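Local atomic coordinates of ATP-dependent DNA helicase (Mycobacterium smegmatis, PDB entry 5V9X), a protein that probably couples ATP hydrolysis to 3'-to-5' movement along single-stranded DNA and the unwinding of RNA:DNA duplexes. Residues A[85-90]-A[136-141]; A[283-288]-A[315-320]. All blocks are in the same frame, centred on the assembly; numbering follows the deposited sequence.

Interaction 1. Residues A[85-90]-A[136-141]; sequences DRLADP and PSITVG
A88 N and D89 N both bond D85 O weakly, at 3.2 and 3.1 Å respectively, in the last turn of helix 75-88, where L87 and A88 meet I138 and P136. No hydrogen bond crosses between 85-90 and 136-141, and the meeting is wholly apolar. I138 makes the longer reach. Its CG1 stands opposite the carbonyl carbon across the first torsion (chi1 -65°) and the chain runs on extended (chi2 170°), which brings CD1 to 3.8 Å from L87 CB. The same methyl lies beside the peptide that follows, with I138 CD1 4.2 Å from A88 N. L87 meets it with CB, the root of its side chain; its branched end turns away from this methyl, and the side chain also touches the loop residue Q99. One residue further along the helix, the pyrrolidine of P136 rests on A88: P136 CB is 4.0 Å from A88 CA, and P136 CG approaches A88 CB at 4.2 Å. The patch is small, 168 Å² in all, and lies at the surface of the domain. D89 then leaves helical geometry. Helix 75-88 begins within a sequence consistent with a Walker A P-loop, and the contact lies at its other end, beside the approach to strand 140-143, an outermost strand of the first RecA-like parallel sheet. Helix 118-130 adjoins both halves, with I124 touching A88 and P136 and L121 touching I138; D85 OD1 bonds S34 and T37, and T139 and G141 pair with strand 162-165 through V162 and I164.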
loop_
_atom_site.group_PDB
_atom_site.type_symbol
_atom_site.label_atom_id
_atom_site.label_comp_id
_atom_site.label_asym_id
_atom_site.label_seq_id
_atom_site.Cartn_x
_atom_site.Cartn_y
_atom_site.Cartn_z
ATOM N N ASP A 85 13.798 5.730 -29.048
ATOM C CA ASP A 85 14.528 5.552 -30.298
ATOM C C ASP A 85 13.584 5.574 -31.493
ATOM O O ASP A 85 13.900 6.167 -32.532
ATOM C CB ASP A 85 15.326 4.248 -30.258
ATOM C CG ASP A 85 16.308 4.132 -31.406
ATOM O OD1 ASP A 85 17.027 5.117 -31.673
ATOM O OD2 ASP A 85 16.370 3.057 -32.038
ATOM N N ARG A 86 12.415 4.944 -31.361
ATOM C CA ARG A 86 11.449 4.947 -32.456
ATOM C C ARG A 86 10.886 6.342 -32.696
ATOM O O ARG A 86 10.685 6.747 -33.847
ATOM C CB ARG A 86 10.323 3.956 -32.166
ATOM N N LEU A 87 10.626 7.094 -31.623
ATOM C CA LEU A 87 10.161 8.468 -31.782
ATOM C C LEU A 87 11.235 9.359 -32.396
ATOM O O LEU A 87 10.911 10.376 -33.018
ATOM C CB LEU A 87 9.710 9.029 -30.434
ATOM C CG LEU A 87 8.328 8.590 -29.947
ATOM C CD1 LEU A 87 8.204 8.776 -28.443
ATOM C CD2 LEU A 87 7.237 9.366 -30.672
ATOM N N ALA A 88 12.511 8.998 -32.238
ATOM C CA ALA A 88 13.590 9.774 -32.835
ATOM C C ALA A 88 13.801 9.448 -34.308
ATOM O O ALA A 88 14.355 10.276 -35.038
ATOM C CB ALA A 88 14.891 9.549 -32.064
ATOM N N ASP A 89 13.371 8.270 -34.752
ATOM C CA ASP A 89 13.540 7.882 -36.144
ATOM C C ASP A 89 12.815 8.872 -37.052
ATOM O O ASP A 89 11.710 9.322 -36.726
ATOM C CB ASP A 89 13.003 6.464 -36.364
ATOM C CG ASP A 89 13.302 5.920 -37.756
ATOM O OD1 ASP A 89 12.830 6.504 -38.756
ATOM O OD2 ASP A 89 14.010 4.894 -37.846
ATOM N N PRO A 90 13.416 9.255 -38.191
ATOM C CA PRO A 90 12.751 10.104 -39.187
ATOM C C PRO A 90 11.447 9.491 -39.697
ATOM O O PRO A 90 11.171 9.572 -40.893
ATOM C CB PRO A 90 13.785 10.199 -40.311
ATOM C CG PRO A 90 15.093 9.985 -39.633
ATOM C CD PRO A 90 14.820 8.988 -38.545
ATOM N N PRO A 136 15.343 15.571 -33.319
ATOM C CA PRO A 136 13.958 15.136 -33.127
ATOM C C PRO A 136 13.232 16.013 -32.119
ATOM O O PRO A 136 13.828 16.568 -31.194
ATOM C CB PRO A 136 14.110 13.703 -32.602
ATOM C CG PRO A 136 15.436 13.697 -31.931
ATOM C CD PRO A 136 16.308 14.624 -32.737
ATOM N N SER A 137 11.923 16.140 -32.319
ATOM C CA SER A 137 11.055 16.907 -31.427
ATOM C C SER A 137 10.140 15.917 -30.715
ATOM O O SER A 137 9.158 15.442 -31.289
ATOM C CB SER A 137 10.254 17.956 -32.192
ATOM O OG SER A 137 9.031 17.420 -32.666
ATOM N N ILE A 138 10.467 15.614 -29.463
ATOM C CA ILE A 138 9.724 14.654 -28.654
ATOM C C ILE A 138 9.129 15.409 -27.473
ATOM O O ILE A 138 9.865 15.917 -26.617
ATOM C CB ILE A 138 10.613 13.496 -28.182
ATOM C CG1 ILE A 138 11.083 12.666 -29.382
ATOM C CG2 ILE A 138 9.878 12.635 -27.169
ATOM C CD1 ILE A 138 12.153 11.649 -29.045
ATOM N N THR A 139 7.802 15.481 -27.420
ATOM C CA THR A 139 7.109 16.201 -26.363
ATOM C C THR A 139 6.803 15.276 -25.189
ATOM O O THR A 139 6.604 14.070 -25.356
ATOM C CB THR A 139 5.813 16.821 -26.890
ATOM O OG1 THR A 139 5.014 15.808 -27.514
ATOM C CG2 THR A 139 6.119 17.900 -27.910
ATOM N N VAL A 140 6.780 15.856 -23.989
ATOM C CA VAL A 140 6.548 15.123 -22.747
ATOM C C VAL A 140 5.604 15.945 -21.881
ATOM O O VAL A 140 5.898 17.105 -21.569
ATOM C CB VAL A 140 7.854 14.844 -21.979
ATOM C CG1 VAL A 140 7.565 14.051 -20.714
ATOM C CG2 VAL A 140 8.863 14.113 -22.860
ATOM N N GLY A 141 4.480 15.351 -21.480
ATOM C CA GLY A 141 3.519 16.036 -20.649
ATOM C C GLY A 141 3.165 15.217 -19.422
ATOM O O GLY A 141 3.293 13.992 -19.403
#

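Interaction 2. Residues A[283-288]-A[315-320]; sequences IVDLVE and AERSGI
A salt-bridge network of D285, E288 and R317 spans two helices, 276-288 and 300-318, of the second RecA-like domain. R317 NH1 serves both acids. It gives its shorter bond to D285 OD1, at 2.8 Å, nearly along the C-O axis of that oxygen and close to the guanidinium plane. R317 NH2 adds a weak bond to the same oxygen at 3.0 Å, so D285 OD1 sits at the edge of the guanidinium between its two terminal nitrogens. E288, one turn further along, contributes a weak bond from R317 NH1 to E288 OE1 at 3.2 Å, its carboxylate turned 52° from the guanidinium where that of D285 is turned 32°. The two helices flank strand 292-296 in the chain, in the helix-strand-helix order of an alternating alpha/beta fold, and their backbones stay well apart here: V284 CA and R317 CA are about 10.1 Å from each other. R317 bridges that gap with a chain extended from CG to NE (chi2 -178°). V284 lies over one face of the guanidinium, its CG1 3.5 Å from R317 NH1, and also touches L310 and I313 of helix 300-318.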
loop_
_atom_site.group_PDB
_atom_site.type_symbol
_atom_site.label_atom_id
_atom_site.label_comp_id
_atom_site.label_asym_id
_atom_site.label_seq_id
_atom_site.Cartn_x
_atom_site.Cartn_y
_atom_site.Cartn_z
ATOM N N ILE A 283 18.392 11.858 14.897
ATOM C CA ILE A 283 18.032 12.129 13.507
ATOM C C ILE A 283 18.753 13.374 13.009
ATOM O O ILE A 283 19.340 13.380 11.920
ATOM C CB ILE A 283 16.507 12.261 13.359
ATOM C CG1 ILE A 283 15.844 10.884 13.437
ATOM C CG2 ILE A 283 16.150 12.960 12.051
ATOM C CD1 ILE A 283 14.342 10.920 13.284
ATOM N N VAL A 284 18.719 14.449 13.801
ATOM C CA VAL A 284 19.457 15.654 13.439
ATOM C C VAL A 284 20.949 15.357 13.371
ATOM O O VAL A 284 21.656 15.845 12.480
ATOM C CB VAL A 284 19.141 16.795 14.425
ATOM C CG1 VAL A 284 19.927 18.044 14.068
ATOM C CG2 VAL A 284 17.651 17.095 14.422
ATOM N N ASP A 285 21.450 14.543 14.305
ATOM C CA ASP A 285 22.836 14.089 14.230
ATOM C C ASP A 285 23.112 13.387 12.906
ATOM O O ASP A 285 24.164 13.597 12.288
ATOM C CB ASP A 285 23.152 13.154 15.400
ATOM C CG ASP A 285 23.239 13.880 16.730
ATOM O OD1 ASP A 285 23.070 15.116 16.755
ATOM O OD2 ASP A 285 23.481 13.208 17.754
ATOM N N LEU A 286 22.172 12.558 12.449
ATOM C CA LEU A 286 22.385 11.811 11.213
ATOM C C LEU A 286 22.241 12.708 9.989
ATOM O O LEU A 286 22.989 12.559 9.016
ATOM C CB LEU A 286 21.417 10.632 11.145
ATOM C CG LEU A 286 21.800 9.456 12.047
ATOM C CD1 LEU A 286 20.641 8.484 12.215
ATOM C CD2 LEU A 286 23.019 8.745 11.482
ATOM N N VAL A 287 21.286 13.642 10.014
ATOM C CA VAL A 287 21.128 14.567 8.893
ATOM C C VAL A 287 22.356 15.458 8.769
ATOM O O VAL A 287 22.927 15.610 7.683
ATOM C CB VAL A 287 19.843 15.400 9.050
ATOM C CG1 VAL A 287 19.759 16.448 7.953
ATOM C CG2 VAL A 287 18.618 14.503 9.020
ATOM N N GLU A 288 22.783 16.057 9.885
ATOM C CA GLU A 288 23.957 16.923 9.872
ATOM C C GLU A 288 25.213 16.189 9.420
ATOM O O GLU A 288 26.167 16.834 8.973
ATOM C CB GLU A 288 24.174 17.533 11.260
ATOM C CG GLU A 288 23.132 18.576 11.656
ATOM C CD GLU A 288 23.335 19.111 13.066
ATOM O OE1 GLU A 288 24.075 18.479 13.851
ATOM O OE2 GLU A 288 22.750 20.169 13.389
ATOM N N ALA A 315 17.690 24.915 15.027
ATOM C CA ALA A 315 17.819 26.331 15.350
ATOM C C ALA A 315 18.574 26.531 16.658
ATOM O O ALA A 315 19.494 27.353 16.735
ATOM C CB ALA A 315 16.436 26.979 15.417
ATOM N N GLU A 316 18.196 25.782 17.700
ATOM C CA GLU A 316 18.865 25.902 18.993
ATOM C C GLU A 316 20.350 25.583 18.890
ATOM O O GLU A 316 21.162 26.159 19.624
ATOM C CB GLU A 316 18.189 24.983 20.014
ATOM C CG GLU A 316 18.901 24.876 21.355
ATOM C CD GLU A 316 18.892 26.177 22.135
ATOM O OE1 GLU A 316 18.014 27.025 21.870
ATOM O OE2 GLU A 316 19.766 26.353 23.011
ATOM N N ARG A 317 20.728 24.686 17.979
ATOM C CA ARG A 317 22.131 24.334 17.811
ATOM C C ARG A 317 22.904 25.353 16.986
ATOM O O ARG A 317 24.136 25.390 17.076
ATOM C CB ARG A 317 22.254 22.959 17.154
ATOM C CG ARG A 317 21.735 21.807 17.989
ATOM C CD ARG A 317 21.957 20.494 17.263
ATOM N NE ARG A 317 21.639 19.332 18.087
ATOM C CZ ARG A 317 21.841 18.075 17.702
ATOM N NH1 ARG A 317 22.359 17.823 16.508
ATOM N NH2 ARG A 317 21.526 17.070 18.509
ATOM N N SER A 318 22.219 26.176 16.192
ATOM C CA SER A 318 22.879 27.077 15.253
ATOM C C SER A 318 22.616 28.550 15.540
ATOM O O SER A 318 22.947 29.396 14.701
ATOM C CB SER A 318 22.455 26.746 13.819
ATOM O OG SER A 318 22.674 25.377 13.524
ATOM N N GLY A 319 22.030 28.879 16.686
ATOM C CA GLY A 319 21.853 30.286 17.049
ATOM C C GLY A 319 21.041 31.085 16.058
ATOM O O GLY A 319 21.297 32.280 15.862
ATOM N N ILE A 320 20.061 30.451 15.422
ATOM C CA ILE A 320 19.227 31.102 14.421
ATOM C C ILE A 320 17.774 31.024 14.861
ATOM O O ILE A 320 17.365 30.100 15.571
ATOM C CB ILE A 320 19.408 30.470 13.024
ATOM C CG1 ILE A 320 19.520 28.948 13.140
ATOM C CG2 ILE A 320 20.618 31.069 12.318
ATOM C CD1 ILE A 320 19.577 28.239 11.807
#

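How the interactions relate
Interactions 1 and 2 belong to different RecA-like domains, share no helix or strand, and lie with centres about 47 Å apart. Both lie far from the chain centre, interaction 1 at the surface and interaction 2 partly buried, each about 12 Å from the bound nucleic acid at its nearest atom. Interaction 1 joins a helix end to the lead-in of an outermost strand using aliphatic groups alone, with no buried residue among those that touch. Interaction 2 joins two helices chiefly through charge, and there one buried valine backs an exposed arginine. The areas are similar, 168 and 154 Å², yet one is spread over four apolar contributors and the other rests largely on R317.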